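Digeranylgeranylglycerophospholipid reductase (Sulfolobus acidocaldarius, PDB 4OPC) reduces the isoprenoid double bonds of digeranylgeranylglycerophospholipids with the help of FAD, giving the saturated archaeol chains of archaeal membrane lipids. Local coordinates at residues A[351-356]-A[443-448]; A[426-431]-A[435-440]. All coordinates share one frame; numbering follows the deposited sequence. Where two conformers were deposited one is given.

Contact 1: residues A[351-356]-A[443-448]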
loop_
_atom_site.group_PDB
_atom_site.type_symbol
_atom_site.label_atom_id
_atom_site.label_comp_id
_atom_site.label_asym_id
_atom_site.label_seq_id
_atom_site.Cartn_x
_atom_site.Cartn_y
_atom_site.Cartn_z
ATOM N N PHE A 351 -0.665 15.315 -3.005
ATOM C CA PHE A 351 -1.813 15.370 -3.900
ATOM C C PHE A 351 -3.078 14.831 -3.223
ATOM O O PHE A 351 -4.146 15.448 -3.318
ATOM C CB PHE A 351 -1.479 14.641 -5.212
ATOM C CG PHE A 351 -2.455 14.888 -6.329
ATOM C CD1 PHE A 351 -2.915 16.163 -6.620
ATOM C CD2 PHE A 351 -2.868 13.842 -7.129
ATOM C CE1 PHE A 351 -3.808 16.374 -7.662
ATOM C CE2 PHE A 351 -3.756 14.055 -8.173
ATOM C CZ PHE A 351 -4.212 15.329 -8.441
ATOM N N ARG A 352 -2.948 13.718 -2.500
ATOM C CA ARG A 352 -4.058 13.160 -1.731
ATOM C C ARG A 352 -4.708 14.178 -0.788
ATOM O O ARG A 352 -5.934 14.234 -0.672
ATOM C CB ARG A 352 -3.578 11.944 -0.911
ATOM C CG ARG A 352 -4.407 11.713 0.357
ATOM C CD ARG A 352 -3.842 10.659 1.271
ATOM N NE ARG A 352 -2.743 11.115 2.125
ATOM C CZ ARG A 352 -2.898 11.546 3.374
ATOM N NH1 ARG A 352 -4.105 11.593 3.905
ATOM N NH2 ARG A 352 -1.845 11.873 4.112
ATOM N N ARG A 353 -3.888 14.943 -0.084
ATOM C CA ARG A 353 -4.389 15.895 0.902
ATOM C C ARG A 353 -5.270 16.931 0.229
ATOM O O ARG A 353 -6.321 17.315 0.743
ATOM C CB ARG A 353 -3.218 16.564 1.615
ATOM C CG ARG A 353 -2.464 15.623 2.531
ATOM C CD ARG A 353 -1.079 16.155 2.860
ATOM N NE ARG A 353 -0.276 15.075 3.417
ATOM C CZ ARG A 353 0.200 15.041 4.657
ATOM N NH1 ARG A 353 0.012 16.060 5.485
ATOM N NH2 ARG A 353 0.891 13.989 5.060
ATOM N N PHE A 354 -4.843 17.384 -0.942
ATOM C CA PHE A 354 -5.643 18.269 -1.755
ATOM C C PHE A 354 -6.969 17.616 -2.173
ATOM O O PHE A 354 -8.040 18.193 -1.970
ATOM C CB PHE A 354 -4.807 18.688 -2.970
ATOM C CG PHE A 354 -5.563 19.453 -4.021
ATOM C CD1 PHE A 354 -5.981 20.762 -3.801
ATOM C CD2 PHE A 354 -5.832 18.864 -5.247
ATOM C CE1 PHE A 354 -6.654 21.463 -4.800
ATOM C CE2 PHE A 354 -6.503 19.557 -6.240
ATOM C CZ PHE A 354 -6.910 20.855 -6.018
ATOM N N LEU A 355 -6.894 16.424 -2.757
ATOM C CA LEU A 355 -8.094 15.757 -3.250
ATOM C C LEU A 355 -9.099 15.526 -2.123
ATOM O O LEU A 355 -10.299 15.696 -2.317
ATOM C CB LEU A 355 -7.731 14.425 -3.924
ATOM C CG LEU A 355 -6.860 14.552 -5.177
ATOM C CD1 LEU A 355 -6.476 13.163 -5.669
ATOM C CD2 LEU A 355 -7.563 15.342 -6.285
ATOM N N GLN A 356 -8.605 15.138 -0.947
ATOM C CA GLN A 356 -9.499 14.875 0.186
ATOM C C GLN A 356 -10.234 16.119 0.684
ATOM O O GLN A 356 -11.242 15.996 1.375
ATOM C CB GLN A 356 -8.737 14.212 1.330
ATOM C CG GLN A 356 -8.353 12.768 1.036
ATOM C CD GLN A 356 -7.482 12.163 2.116
ATOM O OE1 GLN A 356 -6.550 12.798 2.613
ATOM N NE2 GLN A 356 -7.775 10.924 2.488
ATOM N N ASN A 443 8.582 19.944 7.344
ATOM C CA ASN A 443 8.279 21.355 7.113
ATOM C C ASN A 443 7.458 21.589 5.842
ATOM O O ASN A 443 6.519 22.389 5.841
ATOM C CB ASN A 443 9.552 22.212 7.112
ATOM C CG ASN A 443 10.177 22.326 8.487
ATOM O OD1 ASN A 443 9.539 22.029 9.498
ATOM N ND2 ASN A 443 11.432 22.767 8.534
ATOM N N VAL A 444 7.801 20.885 4.769
ATOM C CA VAL A 444 7.041 20.992 3.529
ATOM C C VAL A 444 5.588 20.588 3.770
ATOM O O VAL A 444 4.657 21.261 3.330
ATOM C CB VAL A 444 7.654 20.120 2.410
ATOM C CG1 VAL A 444 6.709 20.017 1.217
ATOM C CG2 VAL A 444 9.007 20.664 1.990
ATOM N N LEU A 445 5.393 19.493 4.494
ATOM C CA LEU A 445 4.048 19.012 4.788
ATOM C C LEU A 445 3.271 19.965 5.700
ATOM O O LEU A 445 2.100 20.239 5.446
ATOM C CB LEU A 445 4.116 17.619 5.411
ATOM C CG LEU A 445 4.650 16.542 4.476
ATOM C CD1 LEU A 445 4.920 15.264 5.244
ATOM C CD2 LEU A 445 3.665 16.267 3.359
ATOM N N THR A 446 3.920 20.463 6.748
ATOM C CA THR A 446 3.296 21.421 7.661
ATOM C C THR A 446 2.823 22.664 6.910
ATOM O O THR A 446 1.679 23.110 7.075
ATOM C CB THR A 446 4.266 21.851 8.782
ATOM O OG1 THR A 446 4.617 20.706 9.569
ATOM C CG2 THR A 446 3.617 22.898 9.682
ATOM N N GLU A 447 3.700 23.225 6.085
ATOM C CA GLU A 447 3.349 24.405 5.301
ATOM C C GLU A 447 2.235 24.097 4.308
ATOM O O GLU A 447 1.335 24.913 4.098
ATOM C CB GLU A 447 4.566 24.946 4.554
ATOM C CG GLU A 447 5.671 25.478 5.437
ATOM C CD GLU A 447 6.856 25.976 4.632
ATOM O OE1 GLU A 447 6.634 26.617 3.580
ATOM O OE2 GLU A 447 8.007 25.721 5.047
ATOM N N PHE A 448 2.282 22.920 3.694
ATOM C CA PHE A 448 1.239 22.564 2.748
ATOM C C PHE A 448 -0.121 22.416 3.425
ATOM O O PHE A 448 -1.122 22.926 2.930
ATOM C CB PHE A 448 1.586 21.300 1.956
ATOM C CG PHE A 448 0.535 20.941 0.949
ATOM C CD1 PHE A 448 0.387 21.703 -0.194
ATOM C CD2 PHE A 448 -0.345 19.896 1.176
ATOM C CE1 PHE A 448 -0.596 21.415 -1.117
ATOM C CE2 PHE A 448 -1.333 19.603 0.258
ATOM C CZ PHE A 448 -1.460 20.359 -0.886
#

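Contact 2: residues A[426-431]-A[435-440]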
loop_
_atom_site.group_PDB
_atom_site.type_symbol
_atom_site.label_atom_id
_atom_site.label_comp_id
_atom_site.label_asym_id
_atom_site.label_seq_id
_atom_site.Cartn_x
_atom_site.Cartn_y
_atom_site.Cartn_z
ATOM N N ASN A 426 16.676 13.384 -3.448
ATOM C CA ASN A 426 17.896 13.636 -2.686
ATOM C C ASN A 426 17.843 12.973 -1.312
ATOM O O ASN A 426 18.309 13.532 -0.317
ATOM C CB ASN A 426 18.139 15.138 -2.544
ATOM C CG ASN A 426 18.458 15.800 -3.868
ATOM O OD1 ASN A 426 19.537 15.604 -4.428
ATOM N ND2 ASN A 426 17.520 16.590 -4.377
ATOM N N TYR A 427 17.266 11.775 -1.264
ATOM C CA TYR A 427 17.199 11.005 -0.036
ATOM C C TYR A 427 18.603 10.859 0.568
ATOM O O TYR A 427 19.568 10.649 -0.163
ATOM C CB TYR A 427 16.580 9.627 -0.317
ATOM C CG TYR A 427 16.303 8.869 0.958
ATOM C CD1 TYR A 427 15.093 9.022 1.632
ATOM C CD2 TYR A 427 17.273 8.043 1.518
ATOM C CE1 TYR A 427 14.853 8.359 2.825
ATOM C CE2 TYR A 427 17.045 7.384 2.705
ATOM C CZ TYR A 427 15.837 7.536 3.352
ATOM O OH TYR A 427 15.621 6.871 4.532
ATOM N N PRO A 428 18.716 10.972 1.907
ATOM C CA PRO A 428 20.009 10.914 2.600
ATOM C C PRO A 428 20.804 9.673 2.227
ATOM O O PRO A 428 20.246 8.580 2.212
ATOM C CB PRO A 428 19.622 10.810 4.076
ATOM C CG PRO A 428 18.254 11.318 4.173
ATOM C CD PRO A 428 17.593 11.197 2.832
ATOM N N ARG A 429 22.090 9.833 1.942
ATOM C CA ARG A 429 22.909 8.701 1.526
ATOM C C ARG A 429 23.386 7.864 2.707
ATOM O O ARG A 429 23.907 6.771 2.523
ATOM C CB ARG A 429 24.100 9.178 0.694
ATOM C CG ARG A 429 23.715 9.961 -0.550
ATOM C CD ARG A 429 22.713 9.194 -1.401
ATOM N NE ARG A 429 23.202 7.865 -1.757
ATOM C CZ ARG A 429 22.705 7.121 -2.741
ATOM N NH1 ARG A 429 21.701 7.577 -3.480
ATOM N NH2 ARG A 429 23.220 5.922 -2.991
ATOM N N SER A 430 23.210 8.386 3.914
ATOM C CA SER A 430 23.593 7.665 5.119
ATOM C C SER A 430 22.650 8.050 6.259
ATOM O O SER A 430 21.977 9.070 6.184
ATOM C CB SER A 430 25.040 7.982 5.490
ATOM O OG SER A 430 25.109 9.191 6.215
ATOM N N PRO A 431 22.587 7.226 7.316
ATOM C CA PRO A 431 21.727 7.507 8.473
ATOM C C PRO A 431 22.020 8.834 9.168
ATOM O O PRO A 431 21.120 9.421 9.768
ATOM C CB PRO A 431 22.053 6.355 9.425
ATOM C CG PRO A 431 22.456 5.248 8.538
ATOM C CD PRO A 431 23.179 5.878 7.393
ATOM N N GLY A 435 17.902 12.801 10.057
ATOM C CA GLY A 435 17.184 13.761 10.875
ATOM C C GLY A 435 16.943 15.097 10.196
ATOM O O GLY A 435 15.815 15.600 10.161
ATOM N N SER A 436 18.002 15.683 9.653
ATOM C CA SER A 436 17.861 16.985 9.008
ATOM C C SER A 436 16.966 16.894 7.774
ATOM O O SER A 436 16.173 17.795 7.511
ATOM C CB SER A 436 19.228 17.589 8.664
ATOM O OG SER A 436 19.966 16.740 7.803
ATOM N N TRP A 437 17.075 15.797 7.034
ATOM C CA TRP A 437 16.237 15.583 5.860
ATOM C C TRP A 437 14.770 15.414 6.258
ATOM O O TRP A 437 13.882 16.041 5.662
ATOM C CB TRP A 437 16.744 14.371 5.082
ATOM C CG TRP A 437 15.871 13.960 3.935
ATOM C CD1 TRP A 437 15.908 14.449 2.656
ATOM C CD2 TRP A 437 14.841 12.974 3.960
ATOM N NE1 TRP A 437 14.963 13.811 1.886
ATOM C CE2 TRP A 437 14.292 12.905 2.662
ATOM C CE3 TRP A 437 14.343 12.122 4.948
ATOM C CZ2 TRP A 437 13.255 12.032 2.332
ATOM C CZ3 TRP A 437 13.314 11.258 4.621
ATOM C CH2 TRP A 437 12.781 11.221 3.325
ATOM N N ARG A 438 14.520 14.584 7.271
ATOM C CA ARG A 438 13.169 14.376 7.779
ATOM C C ARG A 438 12.516 15.699 8.198
ATOM O O ARG A 438 11.330 15.920 7.930
ATOM C CB ARG A 438 13.195 13.387 8.951
ATOM C CG ARG A 438 11.841 13.110 9.595
ATOM C CD ARG A 438 11.979 12.080 10.721
ATOM N NE ARG A 438 12.891 12.555 11.756
ATOM C CZ ARG A 438 13.883 11.846 12.287
ATOM N NH1 ARG A 438 14.111 10.593 11.905
ATOM N NH2 ARG A 438 14.653 12.391 13.218
ATOM N N ARG A 439 13.280 16.574 8.846
ATOM C CA ARG A 439 12.734 17.852 9.278
ATOM C C ARG A 439 12.364 18.723 8.074
ATOM O O ARG A 439 11.357 19.426 8.099
ATOM C CB ARG A 439 13.692 18.567 10.238
ATOM C CG ARG A 439 13.843 17.839 11.574
ATOM C CD ARG A 439 14.660 18.629 12.588
ATOM N NE ARG A 439 16.087 18.646 12.275
ATOM C CZ ARG A 439 16.955 17.724 12.683
ATOM N NH1 ARG A 439 16.544 16.698 13.414
ATOM N NH2 ARG A 439 18.236 17.824 12.352
ATOM N N GLU A 440 13.159 18.651 7.012
ATOM C CA GLU A 440 12.814 19.356 5.780
ATOM C C GLU A 440 11.494 18.856 5.200
ATOM O O GLU A 440 10.655 19.652 4.768
ATOM C CB GLU A 440 13.907 19.191 4.724
ATOM C CG GLU A 440 15.188 19.939 4.987
ATOM C CD GLU A 440 16.129 19.857 3.802
ATOM O OE1 GLU A 440 16.981 18.944 3.779
ATOM O OE2 GLU A 440 16.001 20.695 2.886
HETATM O O HOH W 1 20.249 11.662 11.516
#

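Contact 1: residues A[351-356]-A[443-448]
Arg353 lies against both Phe448 and Leu445, its aliphatic stem on the one and its guanidinium on the other. Near the backbone, Arg353 CB stands 3.8 Å from CE2 of Phe448, in the plane of that ring and at its edge. Phe448 extends to this point because its CG is anti to the backbone N (chi1 -178°), which sends the ring out toward the facing helix. On the same ring, CZ comes 4.3 Å from Phe354 CB, a looser apolar touch. Farther out, the Arg353 chain runs extended from CG to NE and carries the guanidinium over Leu445, whose CD2 sits above the centre of one face, 3.9 Å from Arg353 CZ. The flat group is turned 65° from the Phe448 ring. Beyond this apolar contact, NE forms a salt bridge with Asp349, and NH1 bonds Asn449 OD1. With an alanine here, Leu445 CD2 is likely to lose the flat group lying across it, Asn449 its bond from NH1, and Asp349 one of two arginine partners, Arg352 remaining. The short helix axes are 11.7 Å apart and run nearly parallel (15°), so long side chains span the distance; Phe448 also touches Ile350 and Ser416 of helix 410-425. The arrangement is that of parallel helices packed in an all-helical C-terminal region, whose helix 332-357 also lines the lipid pocket through Leu355 and Gln356.

Contact 2: residues A[426-431]-A[435-440]
Pro428 and Tyr427 press on one face of the Trp437 indole in the loop joining two consecutive helices, where the chain leaves helix 410-425 and folds back beside the start of helix 434-452. Two kinds of pi contact share that face. The first is a CH-pi interaction: Pro428 CD sits over the five-membered ring, 3.4 Å from its centroid and 11° off the normal, while Pro428 CG lies 3.5 Å from Trp437 CB. The second is an edge-to-face aromatic pair, in which the edge of Tyr427 is directed at the six-membered ring, with planes 65° apart and centroids separated by 4.7 Å. Its closest atoms include Tyr427 CE1 and Trp437 CH2, at 3.6 Å. The indole can face the loop because Trp437 CG is anti to the backbone N (chi1 174°), swinging the ring off the helix. The polar ends of both aromatic residues are bonded beyond the two segments: Trp437 NE1 donates to Leu423 O at the end of the preceding helix, and Tyr427 OH is hydrogen-bonded to Tyr277 O. Tyr424 adds another edge-to-face partner for the indole, and helix 332-357 packs against Tyr427 through Ile335 and Val338. A polar, indirect link is made by one water that donates to Pro431 O and accepts from Gly435 N, each bond 3.0 Å long.

Both contacts use helix 434-452, contact 2 near its start and contact 1 farther along, with centres about 19 Å apart. Each is mostly buried, although contact 2 also includes the exposed Asn426 and lies somewhat farther from the centre of the chain. Contact 1 joins this helix to helix 332-357 across 86 intervening residues, whereas contact 2 is local, with just three residues separating its segments. Their chemistry differs accordingly: the long-range pairing relies on the Phe448 ring and on the apolar stem and guanidinium face of an arginine that has polar partners beyond the two segments, while the loop relies on pi contacts and a water bridge between backbone atoms.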